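Local coordinates for mevalonate kinase, putative (Leishmania major, PDB 2HFS), which probably phosphorylates (R)-mevalonate at the expense of ATP, giving (R)-5-phosphomevalonate for isoprenoid and sterol synthesis, at residues 282-285 and 290-293; 251-256 and 265-270; 19-24 and 156-161; 272-275 and 280-283. All blocks are in the same frame, centred on the assembly; numbering follows the deposited sequence.

Contact 1 (282-285 and 290-293)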
ATOM      1  N   LYS A 282       3.513  -2.714  14.486  1.00 10.19           N
ATOM      2  CA  LYS A 282       3.893  -1.311  14.396  1.00  9.19           C
ATOM      3  C   LYS A 282       2.892  -0.592  13.531  1.00  7.09           C
ATOM      4  O   LYS A 282       2.198  -1.210  12.719  1.00  8.57           O
ATOM      5  CB  LYS A 282       5.301  -1.163  13.787  1.00  8.34           C
ATOM      6  CG  LYS A 282       5.451  -1.805  12.383  1.00  9.57           C
ATOM      7  CD  LYS A 282       6.867  -1.629  11.819  1.00 10.69           C
ATOM      8  CE  LYS A 282       7.159  -0.194  11.329  1.00 12.25           C
ATOM      9  NZ  LYS A 282       6.441   0.110  10.054  1.00 13.59           N
ATOM     10  N   LEU A 283       2.860   0.720  13.662  1.00  8.09           N
ATOM     11  CA  LEU A 283       2.102   1.535  12.723  1.00  6.74           C
ATOM     12  C   LEU A 283       2.689   1.335  11.331  1.00  8.16           C
ATOM     13  O   LEU A 283       3.864   1.021  11.193  1.00  8.71           O
ATOM     14  CB  LEU A 283       2.147   3.013  13.091  1.00  8.74           C
ATOM     15  CG  LEU A 283       3.428   3.840  13.054  1.00  6.38           C
ATOM     16  CD1 LEU A 283       3.842   4.405  11.655  1.00  7.93           C
ATOM     17  CD2 LEU A 283       3.173   5.010  14.035  1.00  8.50           C
ATOM     18  N   SER A 284       1.869   1.525  10.307  1.00  8.53           N
ATOM     19  CA  SER A 284       2.331   1.353   8.928  1.00  9.23           C
ATOM     20  C   SER A 284       1.914   2.560   8.113  1.00  9.63           C
ATOM     21  O   SER A 284       0.723   2.797   7.937  1.00 10.37           O
ATOM     22  CB  SER A 284       1.732   0.088   8.308  1.00  8.32           C
ATOM     23  OG  SER A 284       2.131  -0.030   6.951  1.00 11.29           O
ATOM     24  N   GLY A 285       2.890   3.316   7.621  1.00 10.12           N
ATOM     25  CA  GLY A 285       2.593   4.433   6.734  1.00 10.80           C
ATOM     26  C   GLY A 285       2.631   5.752   7.468  1.00 12.07           C
ATOM     27  O   GLY A 285       3.523   5.992   8.274  1.00 13.46           O
ATOM     28  N   GLY A 290      -4.819   5.811  10.386  1.00 12.79           N
ATOM     29  CA  GLY A 290      -4.471   4.863   9.335  1.00 11.61           C
ATOM     30  C   GLY A 290      -4.387   3.438   9.871  1.00 12.16           C
ATOM     31  O   GLY A 290      -5.204   3.039  10.702  1.00 13.42           O
ATOM     32  N   ILE A 291      -3.367   2.705   9.429  1.00 11.20           N
ATOM     33  CA  ILE A 291      -3.236   1.275   9.706  1.00 10.24           C
ATOM     34  C   ILE A 291      -2.006   0.936  10.544  1.00 11.41           C
ATOM     35  O   ILE A 291      -1.003   1.694  10.563  1.00 10.03           O
ATOM     36  CB  ILE A 291      -3.194   0.407   8.384  1.00 11.95           C
ATOM     37  CG1 ILE A 291      -2.079   0.866   7.416  1.00  7.96           C
ATOM     38  CG2 ILE A 291      -4.563   0.388   7.701  1.00 10.62           C
ATOM     39  CD1 ILE A 291      -1.544  -0.276   6.507  1.00 13.90           C
ATOM     40  N   ALA A 292      -2.112  -0.209  11.221  1.00  9.34           N
ATOM     41  CA  ALA A 292      -0.981  -0.882  11.832  1.00 10.30           C
ATOM     42  C   ALA A 292      -0.867  -2.251  11.202  1.00  9.55           C
ATOM     43  O   ALA A 292      -1.824  -2.749  10.602  1.00  8.83           O
ATOM     44  CB  ALA A 292      -1.161  -1.014  13.340  1.00  9.36           C
ATOM     45  N   VAL A 293       0.318  -2.850  11.337  1.00  9.42           N
ATOM     46  CA  VAL A 293       0.590  -4.167  10.791  1.00  9.99           C
ATOM     47  C   VAL A 293       1.249  -5.035  11.865  1.00 11.10           C
ATOM     48  O   VAL A 293       2.118  -4.561  12.601  1.00 11.22           O
ATOM     49  CB  VAL A 293       1.477  -4.082   9.519  1.00 11.47           C
ATOM     50  CG1 VAL A 293       2.824  -3.344   9.786  1.00  8.11           C
ATOM     51  CG2 VAL A 293       1.730  -5.446   8.977  1.00  8.44           C
TER
HETATM   52  O   HOH W   1      -1.371   4.355   7.445  1.00 13.68           O
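Lys282, bridged to Val293 in an antiparallel hydrogen-bonded pair, ends in an ammonium group held by three oxygens. The lysine side chain bends at its last two torsions, which folds Lys282 NZ back to Leu283 O at 3.0 Å, close to the direction of that C=O bond, while Leu24 O and the carboxylate of Glu27 take further places around it. Its backbone is gripped as well: Val293 N donates to Lys282 O at 2.9 Å, and Lys282 N to Val293 O. Ser284 N adds a bond to Ile291 O at 2.9 Å. Nearer the turn the hairpin spreads, and a water donating to Ser284 O accepts a longer bond from Ile291 N. Val293 CG1, set between its own N and carbonyl carbon (chi1 57°), touches both Lys282 CG, 4.0 Å away, and Ser284 CB. Ile291 CD1 lies 3.7 Å from Ser284 OG, whose polar partner is Ile23 N. Sequence and hairpin suit the glycine-rich third motif of GHMP kinases. Strand 280-284 is the edge of a four-stranded antiparallel sheet; strand 291-296 continues to strand 188-194, helix 242-258 packs on Lys282 and Val293, and helix 264-275 covers Leu283 and Ala292.

Contact 2 (251-256 and 265-270)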
ATOM      1  N   ALA A 251      11.078  -2.363  17.154  1.00  8.16           N
ATOM      2  CA  ALA A 251      12.085  -1.328  17.336  1.00  8.94           C
ATOM      3  C   ALA A 251      11.762  -0.147  16.444  1.00  7.68           C
ATOM      4  O   ALA A 251      11.909   1.003  16.857  1.00  9.07           O
ATOM      5  CB  ALA A 251      13.471  -1.874  17.016  1.00  8.25           C
ATOM      6  N   ASN A 252      11.332  -0.445  15.221  1.00  8.68           N
ATOM      7  CA  ASN A 252      10.932   0.591  14.279  1.00  8.64           C
ATOM      8  C   ASN A 252       9.741   1.378  14.783  1.00  7.35           C
ATOM      9  O   ASN A 252       9.751   2.605  14.720  1.00  7.20           O
ATOM     10  CB  ASN A 252      10.613  -0.001  12.882  1.00  9.36           C
ATOM     11  CG  ASN A 252      10.667   1.053  11.742  1.00 10.30           C
ATOM     12  OD1 ASN A 252      10.571   0.685  10.569  1.00 11.13           O
ATOM     13  ND2 ASN A 252      10.814   2.343  12.077  1.00  9.65           N
ATOM     14  N   HIS A 253       8.712   0.694  15.277  1.00  8.43           N
ATOM     15  CA  HIS A 253       7.572   1.394  15.876  1.00  8.01           C
ATOM     16  C   HIS A 253       8.045   2.339  16.974  1.00 10.13           C
ATOM     17  O   HIS A 253       7.636   3.494  17.051  1.00 10.53           O
ATOM     18  CB  HIS A 253       6.569   0.410  16.479  1.00  9.41           C
ATOM     19  CG  HIS A 253       5.363   1.078  17.053  1.00  7.92           C
ATOM     20  ND1 HIS A 253       4.328   1.546  16.268  1.00  9.90           N
ATOM     21  CD2 HIS A 253       5.040   1.395  18.330  1.00  7.38           C
ATOM     22  CE1 HIS A 253       3.413   2.102  17.034  1.00 10.56           C
ATOM     23  NE2 HIS A 253       3.811   2.012  18.292  1.00  9.09           N
ATOM     24  N   ASP A 254       8.924   1.836  17.837  1.00 12.53           N
ATOM     25  CA  ASP A 254       9.461   2.655  18.911  1.00 13.45           C
ATOM     26  C   ASP A 254      10.031   3.967  18.367  1.00 12.22           C
ATOM     27  O   ASP A 254       9.674   5.040  18.851  1.00 13.49           O
ATOM     28  CB  ASP A 254      10.502   1.879  19.704  1.00 14.82           C
ATOM     29  CG  ASP A 254      10.445   2.183  21.179  1.00 18.28           C
ATOM     30  OD1 ASP A 254       9.335   2.503  21.671  1.00 26.53           O
ATOM     31  OD2 ASP A 254      11.438   2.083  21.929  1.00 20.67           O
ATOM     32  N   LEU A 255      10.862   3.889  17.325  1.00 13.44           N
ATOM     33  CA  LEU A 255      11.417   5.097  16.673  1.00 12.24           C
ATOM     34  C   LEU A 255      10.347   6.047  16.091  1.00 13.40           C
ATOM     35  O   LEU A 255      10.501   7.273  16.122  1.00 14.39           O
ATOM     36  CB  LEU A 255      12.421   4.698  15.590  1.00 14.15           C
ATOM     37  CG  LEU A 255      13.745   4.183  16.158  1.00 12.33           C
ATOM     38  CD1 LEU A 255      14.575   3.567  15.061  1.00 17.93           C
ATOM     39  CD2 LEU A 255      14.522   5.296  16.869  1.00 18.97           C
ATOM     40  N   CYS A 256       9.279   5.465  15.552  1.00 12.58           N
ATOM     41  CA  CYS A 256       8.133   6.230  15.025  1.00 12.45           C
ATOM     42  C   CYS A 256       7.421   6.983  16.116  1.00 12.47           C
ATOM     43  O   CYS A 256       7.012   8.113  15.915  1.00 11.30           O
ATOM     44  CB  CYS A 256       7.153   5.305  14.306  1.00 14.17           C
ATOM     45  SG  CYS A 256       7.848   4.731  12.747  1.00 12.56           S
ATOM     46  N   GLU A 265      -4.743   5.303  19.584  1.00 14.14           N
ATOM     47  CA  GLU A 265      -5.413   4.203  18.892  1.00 13.59           C
ATOM     48  C   GLU A 265      -4.394   3.213  18.325  1.00 13.72           C
ATOM     49  O   GLU A 265      -4.550   2.003  18.457  1.00 13.12           O
ATOM     50  CB  GLU A 265      -6.339   4.725  17.790  1.00 14.71           C
ATOM     51  CG  GLU A 265      -7.544   5.498  18.306  1.00 16.50           C
ATOM     52  CD  GLU A 265      -7.239   6.964  18.561  1.00 19.47           C
ATOM     53  OE1 GLU A 265      -6.099   7.405  18.269  1.00 17.20           O
ATOM     54  OE2 GLU A 265      -8.147   7.687  19.029  1.00 21.10           O
ATOM     55  N   LEU A 266      -3.347   3.736  17.710  1.00 10.96           N
ATOM     56  CA  LEU A 266      -2.276   2.883  17.224  1.00  9.11           C
ATOM     57  C   LEU A 266      -1.577   2.150  18.363  1.00  9.99           C
ATOM     58  O   LEU A 266      -1.286   0.966  18.258  1.00  9.82           O
ATOM     59  CB  LEU A 266      -1.273   3.690  16.394  1.00  9.71           C
ATOM     60  CG  LEU A 266      -1.771   4.079  14.994  1.00  6.73           C
ATOM     61  CD1 LEU A 266      -0.806   5.073  14.371  1.00  9.82           C
ATOM     62  CD2 LEU A 266      -1.943   2.849  14.110  1.00 10.37           C
ATOM     63  N   GLU A 267      -1.283   2.859  19.448  1.00  9.73           N
ATOM     64  CA  GLU A 267      -0.614   2.221  20.583  1.00 10.09           C
ATOM     65  C   GLU A 267      -1.452   1.053  21.145  1.00 10.50           C
ATOM     66  O   GLU A 267      -0.926  -0.028  21.425  1.00 10.63           O
ATOM     67  CB  GLU A 267      -0.303   3.267  21.658  1.00 10.89           C
ATOM     68  CG  GLU A 267       0.778   4.245  21.228  1.00 10.68           C
ATOM     69  CD  GLU A 267       2.073   3.550  20.821  1.00 13.13           C
ATOM     70  OE1 GLU A 267       2.602   2.716  21.612  1.00 10.73           O
ATOM     71  OE2 GLU A 267       2.566   3.839  19.709  1.00 11.42           O
ATOM     72  N   SER A 268      -2.756   1.260  21.263  1.00 10.43           N
ATOM     73  CA  SER A 268      -3.668   0.229  21.781  1.00 13.11           C
ATOM     74  C   SER A 268      -3.627  -1.048  20.927  1.00 12.82           C
ATOM     75  O   SER A 268      -3.492  -2.173  21.442  1.00 14.44           O
ATOM     76  CB  SER A 268      -5.093   0.782  21.875  1.00 11.31           C
ATOM     77  OG  SER A 268      -6.006  -0.237  22.225  1.00 16.91           O
ATOM     78  N   ILE A 269      -3.693  -0.855  19.621  1.00 11.54           N
ATOM     79  CA  ILE A 269      -3.605  -1.946  18.655  1.00 11.02           C
ATOM     80  C   ILE A 269      -2.282  -2.711  18.785  1.00 10.35           C
ATOM     81  O   ILE A 269      -2.289  -3.933  18.983  1.00  7.82           O
ATOM     82  CB  ILE A 269      -3.820  -1.413  17.213  1.00 10.78           C
ATOM     83  CG1 ILE A 269      -5.206  -0.770  17.065  1.00 12.07           C
ATOM     84  CG2 ILE A 269      -3.665  -2.516  16.162  1.00  9.64           C
ATOM     85  CD1 ILE A 269      -5.394   0.027  15.753  1.00  9.69           C
ATOM     86  N   VAL A 270      -1.158  -2.000  18.698  1.00  9.73           N
ATOM     87  CA  VAL A 270       0.139  -2.691  18.739  1.00 11.77           C
ATOM     88  C   VAL A 270       0.366  -3.460  20.062  1.00 11.89           C
ATOM     89  O   VAL A 270       0.902  -4.569  20.047  1.00 11.34           O
ATOM     90  CB  VAL A 270       1.346  -1.820  18.316  1.00 12.63           C
ATOM     91  CG1 VAL A 270       1.156  -1.283  16.889  1.00 12.03           C
ATOM     92  CG2 VAL A 270       1.643  -0.711  19.313  1.00 14.20           C
TER
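His253 and Val270 mark the closest approach of the two backbones, with CA atoms 9.0 Å apart, and both segments are regular helix with i to i+4 bonds such as Val270 N to Leu266 O. The gap is bridged by three side chains, of which the imidazole of His253 does most of the work. With its CG anti to the backbone N (chi1 -178°), the ring stands out from helix 242-258 toward helix 264-275. His253 NE2 donates to Glu267 OE2 at 2.6 Å, a short bond whose N-H...O angle of 140° is far from straight. The acceptor is tilted somewhat from the ring plane, and NE2 meets OE2 on the syn side but well out of the carboxylate plane; the two flat groups are turned 31° against each other. Glu267 does not start out toward His253; a bend at its second torsion brings the carboxylate round to the ring edge. Val270 approaches from the other direction and covers one face near the rim: Val270 CG2 is 3.6 Å from His253 NE2, and Val270 CG1 lies over the ring, 4.1 Å from His253 CE1. The ring is fixed at both nitrogens, because ND1 accepts from Leu283 N; this is consistent with a neutral imidazole carrying its proton on NE2. Glu267 OE2 is gripped a second time by Ser262 OG, in the connection between the helices. The histidine thus ties two successive helices of the C-terminal domain to edge strand 280-284, while Leu266 and Ile269 pack on strand 291-296 and Leu255 on helix 216-239.

Contact 3 (19-24 and 156-161)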
ATOM      1  N   TYR A  19      -2.050  -5.130  -6.629  1.00  7.02           N
ATOM      2  CA  TYR A  19      -1.915  -5.568  -5.236  1.00  7.02           C
ATOM      3  C   TYR A  19      -2.044  -4.422  -4.239  1.00  7.52           C
ATOM      4  O   TYR A  19      -1.713  -3.273  -4.566  1.00  9.06           O
ATOM      5  CB  TYR A  19      -0.591  -6.288  -5.032  1.00  8.50           C
ATOM      6  CG  TYR A  19      -0.328  -7.398  -6.021  1.00 10.35           C
ATOM      7  CD1 TYR A  19      -0.993  -8.622  -5.929  1.00 13.18           C
ATOM      8  CD2 TYR A  19       0.579  -7.219  -7.075  1.00 11.88           C
ATOM      9  CE1 TYR A  19      -0.738  -9.651  -6.840  1.00 13.50           C
ATOM     10  CE2 TYR A  19       0.837  -8.252  -7.990  1.00 11.98           C
ATOM     11  CZ  TYR A  19       0.172  -9.462  -7.847  1.00 14.10           C
ATOM     12  OH  TYR A  19       0.388 -10.487  -8.748  1.00 19.45           O
ATOM     13  N   GLY A  20      -2.545  -4.737  -3.037  1.00  5.62           N
ATOM     14  CA  GLY A  20      -2.450  -3.821  -1.898  1.00 10.11           C
ATOM     15  C   GLY A  20      -1.024  -3.667  -1.403  1.00 11.34           C
ATOM     16  O   GLY A  20      -0.124  -4.339  -1.897  1.00  9.47           O
ATOM     17  N   LYS A  21      -0.833  -2.782  -0.422  1.00 12.27           N
ATOM     18  CA  LYS A  21       0.499  -2.389   0.043  1.00 13.70           C
ATOM     19  C   LYS A  21       0.529  -2.106   1.538  1.00 13.62           C
ATOM     20  O   LYS A  21      -0.354  -1.425   2.057  1.00 11.50           O
ATOM     21  CB  LYS A  21       0.954  -1.105  -0.679  1.00 14.35           C
ATOM     22  CG  LYS A  21       2.278  -0.540  -0.126  1.00 18.50           C
ATOM     23  CD  LYS A  21       2.222   0.961   0.170  1.00 18.31           C
ATOM     24  CE  LYS A  21       1.112   1.353   1.157  1.00 16.78           C
ATOM     25  NZ  LYS A  21       1.203   2.780   1.568  1.00 21.53           N
ATOM     26  N   VAL A  22       1.564  -2.595   2.218  1.00 11.17           N
ATOM     27  CA  VAL A  22       1.863  -2.124   3.575  1.00 12.14           C
ATOM     28  C   VAL A  22       3.346  -1.739   3.664  1.00 10.97           C
ATOM     29  O   VAL A  22       4.178  -2.328   2.999  1.00 12.38           O
ATOM     30  CB  VAL A  22       1.518  -3.156   4.711  1.00 12.97           C
ATOM     31  CG1 VAL A  22       0.093  -3.692   4.564  1.00 14.35           C
ATOM     32  CG2 VAL A  22       2.508  -4.306   4.755  1.00 15.73           C
ATOM     33  N   ILE A  23       3.666  -0.750   4.480  1.00 13.40           N
ATOM     34  CA  ILE A  23       5.066  -0.450   4.731  1.00 12.77           C
ATOM     35  C   ILE A  23       5.532  -1.226   5.953  1.00 14.58           C
ATOM     36  O   ILE A  23       5.020  -1.028   7.066  1.00 15.29           O
ATOM     37  CB  ILE A  23       5.286   1.058   4.892  1.00 12.84           C
ATOM     38  CG1 ILE A  23       4.810   1.802   3.652  1.00 14.35           C
ATOM     39  CG2 ILE A  23       6.764   1.333   5.107  1.00 11.08           C
ATOM     40  CD1 ILE A  23       4.451   3.236   3.905  1.00 19.38           C
ATOM     41  N   LEU A  24       6.482  -2.135   5.745  1.00 14.37           N
ATOM     42  CA  LEU A  24       7.010  -2.930   6.835  1.00 13.61           C
ATOM     43  C   LEU A  24       8.029  -2.146   7.639  1.00 13.37           C
ATOM     44  O   LEU A  24       7.990  -2.157   8.868  1.00 14.51           O
ATOM     45  CB  LEU A  24       7.618  -4.235   6.324  1.00 14.91           C
ATOM     46  CG  LEU A  24       6.627  -5.261   5.778  1.00 14.89           C
ATOM     47  CD1 LEU A  24       7.389  -6.542   5.550  1.00 18.74           C
ATOM     48  CD2 LEU A  24       5.457  -5.475   6.749  1.00 18.23           C
ATOM     49  N   GLY A 156       5.736   7.016  -5.333  1.00 25.37           N
ATOM     50  CA  GLY A 156       5.964   5.890  -6.225  1.00 22.15           C
ATOM     51  C   GLY A 156       5.801   4.525  -5.572  1.00 20.49           C
ATOM     52  O   GLY A 156       5.574   3.529  -6.270  1.00 19.77           O
ATOM     53  N   ALA A 157       5.911   4.463  -4.245  1.00 18.17           N
ATOM     54  CA  ALA A 157       5.898   3.170  -3.553  1.00 16.96           C
ATOM     55  C   ALA A 157       4.575   2.433  -3.663  1.00 16.36           C
ATOM     56  O   ALA A 157       4.562   1.206  -3.676  1.00 14.68           O
ATOM     57  CB  ALA A 157       6.326   3.298  -2.088  1.00 18.31           C
ATOM     58  N   ASP A 158       3.468   3.167  -3.752  1.00 15.15           N
ATOM     59  CA  ASP A 158       2.168   2.500  -3.809  1.00 15.74           C
ATOM     60  C   ASP A 158       1.950   1.832  -5.168  1.00 14.33           C
ATOM     61  O   ASP A 158       1.605   0.656  -5.224  1.00 13.75           O
ATOM     62  CB  ASP A 158       1.022   3.457  -3.481  1.00 15.10           C
ATOM     63  CG  ASP A 158       1.010   3.893  -2.027  1.00 19.55           C
ATOM     64  OD1 ASP A 158       2.004   3.644  -1.277  1.00 19.95           O
ATOM     65  OD2 ASP A 158       0.030   4.511  -1.547  1.00 22.50           O
ATOM     66  N   ASN A 159       2.163   2.581  -6.252  1.00 14.15           N
ATOM     67  CA  ASN A 159       2.044   2.017  -7.595  1.00 12.99           C
ATOM     68  C   ASN A 159       3.047   0.906  -7.857  1.00 12.17           C
ATOM     69  O   ASN A 159       2.721  -0.089  -8.503  1.00 12.94           O
ATOM     70  CB  ASN A 159       2.077   3.073  -8.712  1.00 12.47           C
ATOM     71  CG  ASN A 159       3.180   4.097  -8.548  1.00 15.38           C
ATOM     72  OD1 ASN A 159       3.009   5.114  -7.854  1.00 15.47           O
ATOM     73  ND2 ASN A 159       4.300   3.879  -9.236  1.00 13.38           N
ATOM     74  N   THR A 160       4.257   1.060  -7.339  1.00 12.29           N
ATOM     75  CA  THR A 160       5.281   0.062  -7.599  1.00 11.63           C
ATOM     76  C   THR A 160       4.916  -1.262  -6.897  1.00 10.81           C
ATOM     77  O   THR A 160       5.022  -2.344  -7.485  1.00 10.80           O
ATOM     78  CB  THR A 160       6.676   0.598  -7.175  1.00 12.56           C
ATOM     79  OG1 THR A 160       7.014   1.752  -7.972  1.00 14.10           O
ATOM     80  CG2 THR A 160       7.761  -0.400  -7.556  1.00 13.43           C
ATOM     81  N   ALA A 161       4.464  -1.190  -5.645  1.00 12.89           N
ATOM     82  CA  ALA A 161       4.000  -2.386  -4.940  1.00 11.83           C
ATOM     83  C   ALA A 161       2.775  -3.000  -5.635  1.00 11.48           C
ATOM     84  O   ALA A 161       2.677  -4.219  -5.802  1.00 10.50           O
ATOM     85  CB  ALA A 161       3.637  -2.033  -3.481  1.00 13.96           C
TER
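The ring of Tyr19 turns an edge to the helix: its CD2 lies 3.9 Å from Ala161 O, which sits near the ring plane. The other flat group, the carboxylate of Asp158, is approached from above its plane, where Lys21 NZ forms a salt bridge to OD1 at 3.1 Å, some 37° out of that plane. Asp158 OD1 also lies 3.1 Å from Lys21 CD, a close fit that sets the aliphatic part of the lysine against it. Lys21 reaches this place by a bent route. Its CG leaves anti to the backbone N, chi2 at -132° falls away from a staggered value, and the next torsion bends again, so the chain first passes over Ala161, with CG 3.9 Å from Ala161 CB, before crossing obliquely to Asp158. The start of the helix has its own fastening: Gly156, at the N-cap position, offers its O to both Thr160 N at 3.0 Å and Thr160 OG1 at 2.9 Å, the hydroxyl coming from above the carbonyl plane. The axes of strand 19-24 and helix 157-161 pass 7.8 Å apart. A Gly-Lys-Val strand near the N terminus set against the Ser-Gly-Ala-Asp opening of a helix is consistent with the GHMP kinase fold; by analogy with related mevalonate kinases, Lys21 and Asp158 probably lie in the active site.

Contact 4 (272-275 and 280-283)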
ATOM      1  N   THR A 272      -2.004  -4.829  21.972  1.00 12.42           N
ATOM      2  CA  THR A 272      -2.818  -6.056  21.918  1.00 13.30           C
ATOM      3  C   THR A 272      -2.259  -7.119  20.965  1.00 12.89           C
ATOM      4  O   THR A 272      -2.308  -8.310  21.279  1.00 10.86           O
ATOM      5  CB  THR A 272      -4.298  -5.720  21.610  1.00 14.35           C
ATOM      6  OG1 THR A 272      -4.840  -5.008  22.723  1.00 14.62           O
ATOM      7  CG2 THR A 272      -5.182  -6.979  21.588  1.00 14.12           C
ATOM      8  N   CYS A 273      -1.726  -6.687  19.820  1.00 12.20           N
ATOM      9  CA  CYS A 273      -1.075  -7.607  18.890  1.00 12.88           C
ATOM     10  C   CYS A 273       0.106  -8.336  19.563  1.00 13.60           C
ATOM     11  O   CYS A 273       0.218  -9.565  19.470  1.00 13.29           O
ATOM     12  CB  CYS A 273      -0.613  -6.876  17.616  1.00 12.76           C
ATOM     13  SG  CYS A 273      -1.956  -6.284  16.543  1.00 12.10           S
ATOM     14  N   ARG A 274       0.975  -7.590  20.248  1.00 13.08           N
ATOM     15  CA  ARG A 274       2.114  -8.204  20.950  1.00 13.11           C
ATOM     16  C   ARG A 274       1.672  -9.174  22.050  1.00 12.83           C
ATOM     17  O   ARG A 274       2.214 -10.267  22.162  1.00 13.72           O
ATOM     18  CB  ARG A 274       3.046  -7.145  21.530  1.00 13.09           C
ATOM     19  CG  ARG A 274       3.593  -6.227  20.446  1.00  9.78           C
ATOM     20  CD  ARG A 274       4.698  -5.315  20.887  1.00 15.98           C
ATOM     21  NE  ARG A 274       5.007  -4.375  19.825  1.00 16.18           N
ATOM     22  CZ  ARG A 274       5.024  -3.047  19.957  1.00 20.00           C
ATOM     23  NH1 ARG A 274       4.760  -2.458  21.129  1.00 19.59           N
ATOM     24  NH2 ARG A 274       5.322  -2.312  18.911  1.00 15.70           N
ATOM     25  N   THR A 275       0.684  -8.751  22.835  1.00 13.19           N
ATOM     26  CA  THR A 275       0.056  -9.550  23.880  1.00 14.67           C
ATOM     27  C   THR A 275      -0.412 -10.912  23.382  1.00 14.58           C
ATOM     28  O   THR A 275      -0.208 -11.931  24.064  1.00 14.65           O
ATOM     29  CB  THR A 275      -1.132  -8.765  24.495  1.00 14.44           C
ATOM     30  OG1 THR A 275      -0.627  -7.638  25.229  1.00 16.69           O
ATOM     31  CG2 THR A 275      -1.856  -9.618  25.561  1.00 14.13           C
ATOM     32  N   GLY A 280       6.007  -9.189  15.750  1.00 10.36           N
ATOM     33  CA  GLY A 280       6.246  -7.744  15.805  1.00 10.04           C
ATOM     34  C   GLY A 280       4.983  -7.022  15.387  1.00 10.68           C
ATOM     35  O   GLY A 280       4.136  -7.609  14.725  1.00 11.79           O
ATOM     36  N   ALA A 281       4.872  -5.739  15.737  1.00  9.97           N
ATOM     37  CA  ALA A 281       3.699  -4.959  15.362  1.00 10.53           C
ATOM     38  C   ALA A 281       4.049  -3.483  15.423  1.00 10.69           C
ATOM     39  O   ALA A 281       4.785  -3.043  16.311  1.00 11.83           O
ATOM     40  CB  ALA A 281       2.544  -5.257  16.294  1.00  8.10           C
ATOM     41  N   LYS A 282       3.513  -2.714  14.486  1.00 10.19           N
ATOM     42  CA  LYS A 282       3.893  -1.311  14.396  1.00  9.19           C
ATOM     43  C   LYS A 282       2.892  -0.592  13.531  1.00  7.09           C
ATOM     44  O   LYS A 282       2.198  -1.210  12.719  1.00  8.57           O
ATOM     45  CB  LYS A 282       5.301  -1.163  13.787  1.00  8.34           C
ATOM     46  CG  LYS A 282       5.451  -1.805  12.383  1.00  9.57           C
ATOM     47  CD  LYS A 282       6.867  -1.629  11.819  1.00 10.69           C
ATOM     48  CE  LYS A 282       7.159  -0.194  11.329  1.00 12.25           C
ATOM     49  NZ  LYS A 282       6.441   0.110  10.054  1.00 13.59           N
ATOM     50  N   LEU A 283       2.860   0.720  13.662  1.00  8.09           N
ATOM     51  CA  LEU A 283       2.102   1.535  12.723  1.00  6.74           C
ATOM     52  C   LEU A 283       2.689   1.335  11.331  1.00  8.16           C
ATOM     53  O   LEU A 283       3.864   1.021  11.193  1.00  8.71           O
ATOM     54  CB  LEU A 283       2.147   3.013  13.091  1.00  8.74           C
ATOM     55  CG  LEU A 283       3.428   3.840  13.054  1.00  6.38           C
ATOM     56  CD1 LEU A 283       3.842   4.405  11.655  1.00  7.93           C
ATOM     57  CD2 LEU A 283       3.173   5.010  14.035  1.00  8.50           C
TER
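Arg274 sends its CG anti to the carbonyl carbon (chi1 -59°) and then runs extended as far as NE, which carries the guanidinium from the flank of the helix across to the backbone of strand 280-283. There Arg274 NH2 donates to Ala281 O at 2.8 Å. The bond is moderately bent, with an N-H...O angle of 141°, and the oxygen sits at the edge of the guanidinium, 24° out of its plane. Cys273 works at closer quarters: its CB meets Ala281 CB at 3.8 Å, and Arg274 CG skirts the same methyl at 4.4 Å, so the methyl of Ala281 faces the helix, while its carbonyl, turned aside, is met by the arginine reaching round. The helix-turn-strand unit belongs to the two-layer alpha/beta C-terminal domain of GHMP kinases, in which helices pack on a four-stranded antiparallel sheet. Strand 280-284 is the sheet's edge. Gly280 and Lys282 spend their backbone bonds on strand 291-296, whereas the N and O of Ala281 are taken by side chains: Ala281 N donates to Asn250 OD1, which also receives a weak bond from Arg274 NE. Behind Cys273 lie Ile305 and Leu309 of helix 299-312, and Ala294 of strand 291-296 touches both Cys273 and Ala281.

Strand 280-284 is the common thread. Contacts 1 and 4 share Lys282 and Leu283, with centres about 10 Å apart, and the centre of contact 2 lies about 8 Å from that of contact 1 and about 7 Å from that of contact 4; contacts 1 and 2 meet at His253 ND1 and Leu283 N, 3.1 Å apart. Contacts 2 and 4 both use helix 264-275, so this helix is tied to helix 242-258 through residues 265-270 and, further along, to the sheet edge through 272-275. Contact 3, whose centre is about 13 Å from that of contact 1, reaches the hairpin through Ser284 OG and Ile23 N, 3.0 Å apart. Strand 19-24 thereby links the C-terminal sheet to the probable active site around Lys21 and Asp158.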